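Local coordinates for protein carbonic anhydrase (Neosartorya fumigata, PDB 7COI) that binds one zinc ion per subunit and, as a member of the beta-class carbonic anhydrases, probably catalyses the reversible hydration of carbon dioxide to hydrogencarbonate, at residues 113-118 with 168-173; 141-146 with 194-199. One frame throughout, in Å; residues are numbered along the deposited sequence.

Contact 1 of 2, residues 113-118 with 168-173; sequences EILWIG and KHVVIC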
ATOM      1  N   GLU A 113       4.192  -0.079 -27.731  1.00 18.57           N
ATOM      2  CA  GLU A 113       4.758  -1.449 -27.674  1.00 22.30           C
ATOM      3  C   GLU A 113       5.686  -1.596 -26.467  1.00 19.93           C
ATOM      4  O   GLU A 113       6.210  -2.718 -26.252  1.00 19.07           O
ATOM      5  CB  GLU A 113       5.518  -1.705 -28.976  1.00 22.96           C
ATOM      6  CG  GLU A 113       4.652  -1.566 -30.196  1.00 26.65           C
ATOM      7  CD  GLU A 113       5.184  -2.248 -31.460  1.00 33.11           C
ATOM      8  OE1 GLU A 113       6.134  -3.098 -31.380  1.00 35.83           O
ATOM      9  OE2 GLU A 113       4.631  -1.948 -32.521  1.00 37.76           O
ATOM     10  N   ILE A 114       5.939  -0.485 -25.746  1.00 19.23           N
ATOM     11  CA  ILE A 114       6.930  -0.426 -24.646  1.00 17.21           C
ATOM     12  C   ILE A 114       6.226   0.072 -23.375  1.00 15.98           C
ATOM     13  O   ILE A 114       5.534   1.124 -23.445  1.00 16.77           O
ATOM     14  CB  ILE A 114       8.137   0.460 -24.989  1.00 18.74           C
ATOM     15  CG1 ILE A 114       8.868  -0.055 -26.255  1.00 18.66           C
ATOM     16  CG2 ILE A 114       9.081   0.542 -23.790  1.00 18.87           C
ATOM     17  CD1 ILE A 114       9.924   0.855 -26.783  1.00 20.12           C
ATOM     18  N   LEU A 115       6.409  -0.669 -22.284  1.00 14.48           N
ATOM     19  CA  LEU A 115       6.194  -0.181 -20.902  1.00 15.34           C
ATOM     20  C   LEU A 115       7.560   0.179 -20.348  1.00 15.34           C
ATOM     21  O   LEU A 115       8.450  -0.694 -20.308  1.00 15.51           O
ATOM     22  CB  LEU A 115       5.489  -1.232 -20.023  1.00 16.89           C
ATOM     23  CG  LEU A 115       5.560  -0.959 -18.502  1.00 16.42           C
ATOM     24  CD1 LEU A 115       4.872   0.362 -18.158  1.00 15.29           C
ATOM     25  CD2 LEU A 115       4.926  -2.087 -17.718  1.00 17.66           C
ATOM     26  N   TRP A 116       7.713   1.419 -19.886  1.00 14.71           N
ATOM     27  CA  TRP A 116       8.940   1.916 -19.237  1.00 14.35           C
ATOM     28  C   TRP A 116       8.660   2.086 -17.750  1.00 15.77           C
ATOM     29  O   TRP A 116       7.697   2.767 -17.412  1.00 14.76           O
ATOM     30  CB  TRP A 116       9.311   3.251 -19.856  1.00 15.14           C
ATOM     31  CG  TRP A 116      10.486   3.958 -19.272  1.00 14.55           C
ATOM     32  CD1 TRP A 116      10.500   4.783 -18.181  1.00 14.94           C
ATOM     33  CD2 TRP A 116      11.817   3.954 -19.788  1.00 16.12           C
ATOM     34  NE1 TRP A 116      11.743   5.315 -18.010  1.00 16.13           N
ATOM     35  CE2 TRP A 116      12.578   4.832 -18.989  1.00 14.31           C
ATOM     36  CE3 TRP A 116      12.426   3.339 -20.887  1.00 16.97           C
ATOM     37  CZ2 TRP A 116      13.909   5.092 -19.230  1.00 16.09           C
ATOM     38  CZ3 TRP A 116      13.760   3.588 -21.110  1.00 15.54           C
ATOM     39  CH2 TRP A 116      14.483   4.457 -20.301  1.00 16.95           C
ATOM     40  N   ILE A 117       9.463   1.450 -16.913  1.00 15.28           N
ATOM     41  CA  ILE A 117       9.472   1.682 -15.449  1.00 15.40           C
ATOM     42  C   ILE A 117      10.827   2.310 -15.146  1.00 15.25           C
ATOM     43  O   ILE A 117      11.876   1.643 -15.335  1.00 14.23           O
ATOM     44  CB  ILE A 117       9.201   0.407 -14.640  1.00 15.78           C
ATOM     45  CG1 ILE A 117       7.871  -0.237 -15.031  1.00 16.23           C
ATOM     46  CG2 ILE A 117       9.275   0.761 -13.161  1.00 16.62           C
ATOM     47  CD1 ILE A 117       7.645  -1.638 -14.533  1.00 18.48           C
ATOM     48  N   GLY A 118      10.816   3.581 -14.784  1.00 13.66           N
ATOM     49  CA  GLY A 118      12.051   4.286 -14.447  1.00 12.73           C
ATOM     50  C   GLY A 118      11.921   5.180 -13.227  1.00 12.33           C
ATOM     51  O   GLY A 118      10.899   5.154 -12.508  1.00 12.03           O
ATOM     52  N   LYS A 168       4.887  -5.253 -26.036  1.00 21.41           N
ATOM     53  CA  LYS A 168       5.821  -6.345 -26.410  1.00 25.33           C
ATOM     54  C   LYS A 168       7.052  -6.315 -25.520  1.00 24.90           C
ATOM     55  O   LYS A 168       7.769  -7.344 -25.452  1.00 20.42           O
ATOM     56  CB  LYS A 168       6.204  -6.185 -27.883  1.00 28.62           C
ATOM     57  CG  LYS A 168       5.062  -6.371 -28.866  1.00 37.49           C
ATOM     58  CD  LYS A 168       5.522  -6.540 -30.305  1.00 43.43           C
ATOM     59  CE  LYS A 168       4.363  -6.751 -31.256  1.00 48.65           C
ATOM     60  NZ  LYS A 168       3.377  -5.656 -31.124  1.00 49.66           N
ATOM     61  N   HIS A 169       7.341  -5.166 -24.888  1.00 20.42           N
ATOM     62  CA  HIS A 169       8.583  -4.978 -24.117  1.00 20.63           C
ATOM     63  C   HIS A 169       8.250  -4.298 -22.791  1.00 19.25           C
ATOM     64  O   HIS A 169       7.466  -3.321 -22.816  1.00 19.05           O
ATOM     65  CB  HIS A 169       9.583  -4.102 -24.869  1.00 22.49           C
ATOM     66  CG  HIS A 169       9.944  -4.659 -26.198  1.00 23.00           C
ATOM     67  ND1 HIS A 169      10.920  -5.621 -26.324  1.00 23.98           N
ATOM     68  CD2 HIS A 169       9.442  -4.424 -27.434  1.00 26.31           C
ATOM     69  CE1 HIS A 169      11.031  -5.941 -27.597  1.00 25.60           C
ATOM     70  NE2 HIS A 169      10.122  -5.235 -28.303  1.00 24.14           N
ATOM     71  N   VAL A 170       8.820  -4.804 -21.714  1.00 18.98           N
ATOM     72  CA  VAL A 170       8.869  -4.084 -20.402  1.00 19.78           C
ATOM     73  C   VAL A 170      10.314  -3.741 -20.130  1.00 21.47           C
ATOM     74  O   VAL A 170      11.156  -4.644 -20.091  1.00 21.59           O
ATOM     75  CB  VAL A 170       8.233  -4.870 -19.245  1.00 17.94           C
ATOM     76  CG1 VAL A 170       8.256  -4.000 -17.969  1.00 17.01           C
ATOM     77  CG2 VAL A 170       6.814  -5.305 -19.581  1.00 18.27           C
ATOM     78  N   VAL A 171      10.603  -2.459 -19.928  1.00 17.10           N
ATOM     79  CA  VAL A 171      11.951  -1.965 -19.654  1.00 17.48           C
ATOM     80  C   VAL A 171      11.960  -1.423 -18.229  1.00 18.97           C
ATOM     81  O   VAL A 171      11.112  -0.576 -17.923  1.00 19.27           O
ATOM     82  CB  VAL A 171      12.327  -0.868 -20.665  1.00 19.04           C
ATOM     83  CG1 VAL A 171      13.681  -0.277 -20.355  1.00 19.80           C
ATOM     84  CG2 VAL A 171      12.228  -1.359 -22.100  1.00 20.39           C
ATOM     85  N   ILE A 172      12.875  -1.884 -17.406  1.00 16.24           N
ATOM     86  CA  ILE A 172      13.193  -1.241 -16.116  1.00 16.90           C
ATOM     87  C   ILE A 172      14.495  -0.514 -16.342  1.00 18.18           C
ATOM     88  O   ILE A 172      15.506  -1.162 -16.686  1.00 16.29           O
ATOM     89  CB  ILE A 172      13.241  -2.221 -14.930  1.00 15.60           C
ATOM     90  CG1 ILE A 172      11.913  -2.944 -14.753  1.00 16.11           C
ATOM     91  CG2 ILE A 172      13.645  -1.475 -13.665  1.00 16.44           C
ATOM     92  CD1 ILE A 172      11.933  -3.984 -13.638  1.00 16.83           C
ATOM     93  N   CYS A 173      14.475   0.795 -16.132  1.00 16.01           N
ATOM     94  CA  CYS A 173      15.637   1.667 -16.341  1.00 16.41           C
ATOM     95  C   CYS A 173      16.009   2.301 -15.015  1.00 16.03           C
ATOM     96  O   CYS A 173      15.238   3.115 -14.504  1.00 16.74           O
ATOM     97  CB  CYS A 173      15.340   2.696 -17.425  1.00 17.57           C
ATOM     98  SG  CYS A 173      16.791   3.704 -17.804  1.00 18.83           S
TER
HETATM   99  O   HOH W   1       8.413  -4.177 -30.795  1.00 33.06           O
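Trp116 lays its indole over Cys173 across two neighbouring parallel strands in the central sheet of this beta-class carbonic anhydrase, an alpha/beta fold. With CG anti to the backbone N (chi1 176°), the ring leans along the sheet toward the strand of Cys173, whose CB sits over one face in a CH-pi contact, 3.7 Å from the centroid of the six-membered ring. Cys173 SG also lies against the ring, but obliquely. The other near partner of the indole, Val171, crosses it at a slant, CG1 reaching both CE3 and CZ3; its second methyl, CG2, turns back to CG2 of Ile114 at 4.0 Å. On this face Phe81 of a second subunit packs on Val171.

Leu115 and Val170 point the same way on the other face and lie alongside each other, Leu115 CD2 3.8 Å from Val170 CG1. Helix 152-164 covers Leu115 and Ile117 there. Between the faces the backbone bonds alternate: Leu115 N to His169 O, Val171 N to Leu115 O, Ile117 N to Val171 O and Cys173 N to Ile117 O, all close to straight.

At the N-terminal end of the two strands, Glu113 O takes two donors, Lys168 N at 2.9 Å, from above the carbonyl plane, and His169 N. The side chains of Glu113 and Lys168 run side by side and end in a long salt bridge, Glu113 OE1 to Lys168 NZ 3.8 Å. His169 ND1 is hydrogen-bonded to His253 NE2, while a water lying in the His169 ring plane bridges His169 NE2 (3.2 Å) to Glu113 OE1 (2.6 Å), donating to the carboxylate.

Contact 2 of 2, residues 141-146 with 194-199; sequences RNIANV and DPWLIP
Trp196 reaches from its helix to Ile143, and its indole makes the one hydrogen bond between the two segments. The CB-CG bond points away from the backbone N (chi1 -180°), which carries the ring off the helix toward the turn formed by residues 142-146. From CB and CG the first ring atom to meet that turn is CD1, 3.8 Å from Ile143 CB. Next comes NE1, which donates to Ile143 O at 2.8 Å; the bond is nearly straight, 177° at the hydrogen, and the oxygen lies in the plane of the indole, so the ring is presented edge-on to the carbonyl. This gives the buried indole N-H its acceptor.

The turn follows strand 137-142 at the carboxyl end of the parallel part of the beta-carbonic anhydrase sheet, close to the zinc site: the side chain of Ile143 is about 6 Å from the metal. Further round the ring, CZ2 comes 3.5 Å from Asn142 ND2, which also lies at the edge of the indole, and CH2 is next to the same nitrogen. The amide plane is turned 76° from the ring. The amide is held by two somewhat bent bonds to Val146: ND2 donates to Val146 O at 3.0 Å, and OD1 accepts from Val146 N.

The side chains of Val146 and Trp196 pass each other pointing opposite ways, Val146 CB 4.1 Å from Trp196 CZ2. Val146 CG1 then meets Pro199 CG, 3.8 Å away, the two side chains crossing at about a right angle. Beyond the two segments, His148 meets the Trp196 ring and hydrogen-bonds through NE2 to Trp196 O, and Ala156 of a second subunit packs against Trp196.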
ATOM      1  N   ARG A 141       6.971   6.033 -13.418  1.00 12.33           N
ATOM      2  CA  ARG A 141       8.200   6.597 -12.805  1.00 12.42           C
ATOM      3  C   ARG A 141       7.938   6.815 -11.322  1.00 11.52           C
ATOM      4  O   ARG A 141       6.869   7.370 -10.969  1.00 13.17           O
ATOM      5  CB  ARG A 141       8.618   7.890 -13.514  1.00 12.19           C
ATOM      6  CG  ARG A 141       9.218   7.615 -14.884  1.00 13.45           C
ATOM      7  CD  ARG A 141       9.355   8.845 -15.706  1.00 13.11           C
ATOM      8  NE  ARG A 141      10.386   9.743 -15.215  1.00 13.26           N
ATOM      9  CZ  ARG A 141      10.630  10.952 -15.724  1.00 13.05           C
ATOM     10  NH1 ARG A 141       9.886  11.433 -16.704  1.00 13.58           N
ATOM     11  NH2 ARG A 141      11.605  11.671 -15.230  1.00 12.90           N
ATOM     12  N   ASN A 142       8.836   6.315 -10.485  1.00 11.21           N
ATOM     13  CA  ASN A 142       8.708   6.362  -9.017  1.00 11.35           C
ATOM     14  C   ASN A 142      10.112   6.598  -8.455  1.00 11.68           C
ATOM     15  O   ASN A 142      11.101   6.675  -9.251  1.00 11.97           O
ATOM     16  CB  ASN A 142       7.980   5.127  -8.466  1.00 12.32           C
ATOM     17  CG  ASN A 142       8.791   3.854  -8.597  1.00 12.57           C
ATOM     18  OD1 ASN A 142      10.009   3.924  -8.771  1.00 12.56           O
ATOM     19  ND2 ASN A 142       8.120   2.698  -8.530  1.00 12.96           N
ATOM     20  N   ILE A 143      10.230   6.690  -7.140  1.00 12.62           N
ATOM     21  CA  ILE A 143      11.566   6.899  -6.508  1.00 12.31           C
ATOM     22  C   ILE A 143      12.446   5.650  -6.711  1.00 11.83           C
ATOM     23  O   ILE A 143      12.120   4.561  -6.176  1.00 11.82           O
ATOM     24  CB  ILE A 143      11.467   7.282  -5.036  1.00 12.65           C
ATOM     25  CG1 ILE A 143      10.721   8.607  -4.853  1.00 13.01           C
ATOM     26  CG2 ILE A 143      12.873   7.343  -4.441  1.00 12.62           C
ATOM     27  CD1 ILE A 143      11.316   9.800  -5.582  1.00 13.47           C
ATOM     28  N   ALA A 144      13.523   5.810  -7.479  1.00 12.60           N
ATOM     29  CA  ALA A 144      14.564   4.783  -7.720  1.00 13.63           C
ATOM     30  C   ALA A 144      13.999   3.559  -8.433  1.00 14.37           C
ATOM     31  O   ALA A 144      14.601   2.469  -8.315  1.00 14.44           O
ATOM     32  CB  ALA A 144      15.185   4.369  -6.408  1.00 13.77           C
ATOM     33  N   ASN A 145      12.948   3.720  -9.247  1.00 14.36           N
ATOM     34  CA  ASN A 145      12.472   2.633 -10.149  1.00 15.04           C
ATOM     35  C   ASN A 145      12.368   1.338  -9.322  1.00 15.69           C
ATOM     36  O   ASN A 145      12.727   0.271  -9.834  1.00 15.51           O
ATOM     37  CB  ASN A 145      13.354   2.517 -11.416  1.00 14.25           C
ATOM     38  CG  ASN A 145      14.863   2.443 -11.200  1.00 14.81           C
ATOM     39  OD1 ASN A 145      15.520   3.466 -11.098  1.00 13.73           O
ATOM     40  ND2 ASN A 145      15.415   1.231 -11.172  1.00 13.09           N
ATOM     41  N   VAL A 146      11.780   1.400  -8.123  1.00 15.51           N
ATOM     42  CA  VAL A 146      11.674   0.239  -7.197  1.00 16.45           C
ATOM     43  C   VAL A 146      10.381  -0.508  -7.500  1.00 18.17           C
ATOM     44  O   VAL A 146       9.322   0.123  -7.634  1.00 14.61           O
ATOM     45  CB  VAL A 146      11.741   0.676  -5.723  1.00 17.21           C
ATOM     46  CG1 VAL A 146      11.481  -0.478  -4.763  1.00 17.82           C
ATOM     47  CG2 VAL A 146      13.075   1.305  -5.421  1.00 17.22           C
ATOM     48  N   ASP A 194      11.558   5.950   4.097  1.00 16.78           N
ATOM     49  CA  ASP A 194      12.200   4.770   4.725  1.00 17.29           C
ATOM     50  C   ASP A 194      11.512   3.483   4.288  1.00 15.82           C
ATOM     51  O   ASP A 194      12.180   2.574   3.810  1.00 16.15           O
ATOM     52  CB  ASP A 194      12.242   4.880   6.242  1.00 19.93           C
ATOM     53  CG  ASP A 194      13.226   5.922   6.760  1.00 24.27           C
ATOM     54  OD1 ASP A 194      13.892   6.568   5.951  1.00 24.55           O
ATOM     55  OD2 ASP A 194      13.305   6.076   7.996  1.00 27.43           O
ATOM     56  N   PRO A 195      10.184   3.296   4.446  1.00 14.56           N
ATOM     57  CA  PRO A 195       9.567   2.059   3.973  1.00 13.40           C
ATOM     58  C   PRO A 195       9.730   1.876   2.464  1.00 13.91           C
ATOM     59  O   PRO A 195       9.891   0.728   2.001  1.00 14.19           O
ATOM     60  CB  PRO A 195       8.099   2.140   4.443  1.00 14.60           C
ATOM     61  CG  PRO A 195       7.880   3.618   4.757  1.00 14.54           C
ATOM     62  CD  PRO A 195       9.234   4.151   5.175  1.00 15.19           C
ATOM     63  N   TRP A 196       9.624   2.960   1.717  1.00 14.91           N
ATOM     64  CA  TRP A 196       9.730   2.911   0.249  1.00 14.09           C
ATOM     65  C   TRP A 196      11.089   2.298  -0.142  1.00 15.24           C
ATOM     66  O   TRP A 196      11.147   1.500  -1.109  1.00 14.51           O
ATOM     67  CB  TRP A 196       9.532   4.294  -0.386  1.00 13.44           C
ATOM     68  CG  TRP A 196       9.650   4.153  -1.872  1.00 13.58           C
ATOM     69  CD1 TRP A 196      10.736   4.428  -2.661  1.00 13.27           C
ATOM     70  CD2 TRP A 196       8.654   3.585  -2.732  1.00 13.54           C
ATOM     71  NE1 TRP A 196      10.463   4.096  -3.944  1.00 12.99           N
ATOM     72  CE2 TRP A 196       9.218   3.526  -4.018  1.00 12.97           C
ATOM     73  CE3 TRP A 196       7.364   3.087  -2.530  1.00 13.72           C
ATOM     74  CZ2 TRP A 196       8.516   3.052  -5.121  1.00 13.28           C
ATOM     75  CZ3 TRP A 196       6.677   2.571  -3.617  1.00 13.75           C
ATOM     76  CH2 TRP A 196       7.254   2.565  -4.889  1.00 13.55           C
ATOM     77  N   LEU A 197      12.145   2.673   0.575  1.00 15.67           N
ATOM     78  CA  LEU A 197      13.534   2.296   0.202  1.00 18.09           C
ATOM     79  C   LEU A 197      13.928   0.935   0.761  1.00 18.31           C
ATOM     80  O   LEU A 197      15.040   0.491   0.445  1.00 16.84           O
ATOM     81  CB  LEU A 197      14.495   3.392   0.688  1.00 20.66           C
ATOM     82  CG  LEU A 197      14.314   4.723  -0.048  1.00 21.76           C
ATOM     83  CD1 LEU A 197      15.177   5.790   0.599  1.00 24.68           C
ATOM     84  CD2 LEU A 197      14.591   4.604  -1.532  1.00 23.65           C
ATOM     85  N   ILE A 198      13.068   0.254   1.504  1.00 18.05           N
ATOM     86  CA  ILE A 198      13.460  -1.027   2.159  1.00 18.95           C
ATOM     87  C   ILE A 198      14.054  -1.997   1.127  1.00 18.86           C
ATOM     88  O   ILE A 198      15.055  -2.659   1.456  1.00 20.66           O
ATOM     89  CB  ILE A 198      12.288  -1.646   2.937  1.00 20.82           C
ATOM     90  CG1 ILE A 198      12.048  -0.915   4.246  1.00 21.96           C
ATOM     91  CG2 ILE A 198      12.551  -3.127   3.179  1.00 21.99           C
ATOM     92  CD1 ILE A 198      10.704  -1.273   4.896  1.00 24.32           C
ATOM     93  N   PRO A 199      13.473  -2.210  -0.078  1.00 18.78           N
ATOM     94  CA  PRO A 199      14.040  -3.172  -1.029  1.00 20.60           C
ATOM     95  C   PRO A 199      15.504  -2.914  -1.397  1.00 20.07           C
ATOM     96  O   PRO A 199      16.248  -3.877  -1.596  1.00 19.58           O
ATOM     97  CB  PRO A 199      13.136  -3.041  -2.260  1.00 22.40           C
ATOM     98  CG  PRO A 199      11.787  -2.638  -1.669  1.00 21.71           C
ATOM     99  CD  PRO A 199      12.180  -1.675  -0.567  1.00 21.82           C
TER

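Read from the N terminus, the chain passes strand 114-119 and then strand 137-142, which lies directly beside it; Gly118 O of contact 1 probably accepts a hydrogen bond from Asn142 N of contact 2. Helix 152-164 then carries the chain over to strand 169-175, on the opposite side of 114-119, and contact 1 closes that loop. Contact 2 closes later, when helix 193-206 comes back to the turn after strand 137-142. The two loops therefore cross, their segments alternating along the sequence. Their centres lie about 17 Å apart: one ties the middle of the sheet together, the other joins its zinc-side end to a helix.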